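Local coordinates for uncharacterized protein (Pyrococcus horikoshii, PDB 2CYJ), which is of unknown function and belongs to the DUF498/DUF598 (Mth938-like) family of conserved proteins, at residues 6-11 with 68-73. Residues are numbered along the deposited sequence; the frame is centred on the assembly and turned at random.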
loop_
_atom_site.group_PDB
_atom_site.type_symbol
_atom_site.label_atom_id
_atom_site.label_comp_id
_atom_site.label_asym_id
_atom_site.label_seq_id
_atom_site.Cartn_x
_atom_site.Cartn_y
_atom_site.Cartn_z
ATOM N N VAL A 6 -6.529 2.640 13.233
ATOM C CA VAL A 6 -5.336 3.056 12.514
ATOM C C VAL A 6 -4.518 3.949 13.433
ATOM O O VAL A 6 -5.002 4.973 13.905
ATOM C CB VAL A 6 -5.690 3.834 11.223
ATOM C CG1 VAL A 6 -4.425 4.249 10.494
ATOM C CG2 VAL A 6 -6.535 2.947 10.312
ATOM N N ARG A 7 -3.287 3.539 13.712
ATOM C CA ARG A 7 -2.405 4.338 14.545
ATOM C C ARG A 7 -0.984 4.059 14.096
ATOM O O ARG A 7 -0.740 3.129 13.330
ATOM C CB ARG A 7 -2.584 3.991 16.027
ATOM C CG ARG A 7 -1.909 2.714 16.476
ATOM C CD ARG A 7 -2.307 2.376 17.908
ATOM N NE ARG A 7 -3.709 1.974 17.983
ATOM C CZ ARG A 7 -4.650 2.620 18.668
ATOM N NH1 ARG A 7 -4.356 3.720 19.356
ATOM N NH2 ARG A 7 -5.897 2.166 18.656
ATOM N N PHE A 8 -0.049 4.882 14.545
ATOM C CA PHE A 8 1.339 4.689 14.178
ATOM C C PHE A 8 1.793 3.287 14.579
ATOM O O PHE A 8 1.671 2.897 15.743
ATOM C CB PHE A 8 2.200 5.758 14.864
ATOM C CG PHE A 8 3.645 5.725 14.461
ATOM C CD1 PHE A 8 4.564 4.951 15.163
ATOM C CD2 PHE A 8 4.084 6.459 13.367
ATOM C CE1 PHE A 8 5.905 4.911 14.774
ATOM C CE2 PHE A 8 5.422 6.427 12.970
ATOM C CZ PHE A 8 6.333 5.651 13.676
ATOM N N GLY A 9 2.296 2.536 13.597
ATOM C CA GLY A 9 2.794 1.190 13.825
ATOM C C GLY A 9 1.781 0.072 13.983
ATOM O O GLY A 9 2.171 -1.084 14.159
ATOM N N LEU A 10 0.491 0.379 13.884
ATOM C CA LEU A 10 -0.507 -0.658 14.096
ATOM C C LEU A 10 -1.854 -0.367 13.461
ATOM O O LEU A 10 -2.479 0.655 13.757
ATOM C CB LEU A 10 -0.711 -0.850 15.606
ATOM C CG LEU A 10 -1.554 -2.041 16.069
ATOM C CD1 LEU A 10 -0.754 -3.335 15.900
ATOM C CD2 LEU A 10 -1.953 -1.858 17.526
ATOM N N VAL A 11 -2.302 -1.261 12.587
ATOM C CA VAL A 11 -3.616 -1.097 11.983
ATOM C C VAL A 11 -4.438 -2.360 12.222
ATOM O O VAL A 11 -3.895 -3.467 12.220
ATOM C CB VAL A 11 -3.538 -0.804 10.462
ATOM C CG1 VAL A 11 -2.780 0.504 10.235
ATOM C CG2 VAL A 11 -2.890 -1.964 9.723
ATOM N N THR A 68 1.510 6.238 2.467
ATOM C CA THR A 68 2.922 6.594 2.533
ATOM C C THR A 68 3.547 6.734 3.905
ATOM O O THR A 68 4.631 7.309 4.036
ATOM C CB THR A 68 3.132 7.896 1.752
ATOM O OG1 THR A 68 2.284 8.905 2.310
ATOM C CG2 THR A 68 2.767 7.699 0.275
ATOM N N GLY A 69 2.883 6.180 4.912
ATOM C CA GLY A 69 3.362 6.287 6.271
ATOM C C GLY A 69 2.497 7.308 6.981
ATOM O O GLY A 69 1.901 8.177 6.347
ATOM N N ILE A 70 2.408 7.200 8.297
ATOM C CA ILE A 70 1.628 8.151 9.075
ATOM C C ILE A 70 2.113 9.569 8.772
ATOM O O ILE A 70 1.309 10.498 8.714
ATOM C CB ILE A 70 1.783 7.863 10.583
ATOM C CG1 ILE A 70 1.134 6.518 10.926
ATOM C CG2 ILE A 70 1.195 9.008 11.413
ATOM C CD1 ILE A 70 -0.389 6.468 10.747
ATOM N N TYR A 71 3.417 9.723 8.553
ATOM C CA TYR A 71 3.991 11.035 8.274
ATOM C C TYR A 71 4.368 11.265 6.808
ATOM O O TYR A 71 5.075 12.221 6.473
ATOM C CB TYR A 71 5.185 11.280 9.206
ATOM C CG TYR A 71 4.770 11.332 10.664
ATOM C CD1 TYR A 71 5.046 10.274 11.535
ATOM C CD2 TYR A 71 4.065 12.427 11.165
ATOM C CE1 TYR A 71 4.621 10.311 12.873
ATOM C CE2 TYR A 71 3.638 12.472 12.502
ATOM C CZ TYR A 71 3.920 11.413 13.342
ATOM O OH TYR A 71 3.505 11.455 14.652
ATOM N N GLY A 72 3.870 10.386 5.940
ATOM C CA GLY A 72 4.105 10.506 4.510
ATOM C C GLY A 72 5.537 10.464 4.023
ATOM O O GLY A 72 5.865 11.077 3.001
ATOM N N MET A 73 6.389 9.710 4.709
ATOM C CA MET A 73 7.793 9.648 4.327
ATOM C C MET A 73 8.171 8.649 3.244
ATOM O O MET A 73 9.300 8.671 2.741
ATOM C CB MET A 73 8.647 9.429 5.571
ATOM C CG MET A 73 8.455 10.537 6.577
ATOM S SD MET A 73 9.717 10.526 7.850
ATOM C CE MET A 73 9.159 11.894 8.882
#
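Phe8 packs against Ile70 and Tyr71 where a beta hairpin meets a surface loop. The hairpin joins strands 3-7 and 10-13 through a type II turn from Arg7 to Leu10. The loop follows strand 63-68 and carries a type I turn from Gly69 to Gly72. Arg7 contributes backbone alone: its C lies 4.2 Å from Ile70 CD1, while its guanidinium pairs with Glu5. Phe8 gives most of the hairpin's share. Its CG is anti to the backbone N (chi1 -175°), which brings the CD2 and CE2 side of the ring to Ile70 and Tyr71. Ile70 CG1 sits 3.7 Å from Phe8 CA and 3.8 Å from Phe8 CD2. The side chains of Phe8 and Tyr71 cross at about a right angle, with Phe8 CD2 3.9 Å from Tyr71 CE1. Within the turn, Ile70 CG2 lies over the centre of the neighbouring Tyr71 ring, 3.9 Å above its plane. An alanine at Ile70 would probably open a gap beside Phe8 CA and CD2 and uncover that Tyr71 face. Gly9 takes a positive phi, 77°, suited to the turn, and bonds through its backbone to Val116. Arg7 N donates to Leu10 O, and Leu10 N to Arg7 O at 3.1 Å.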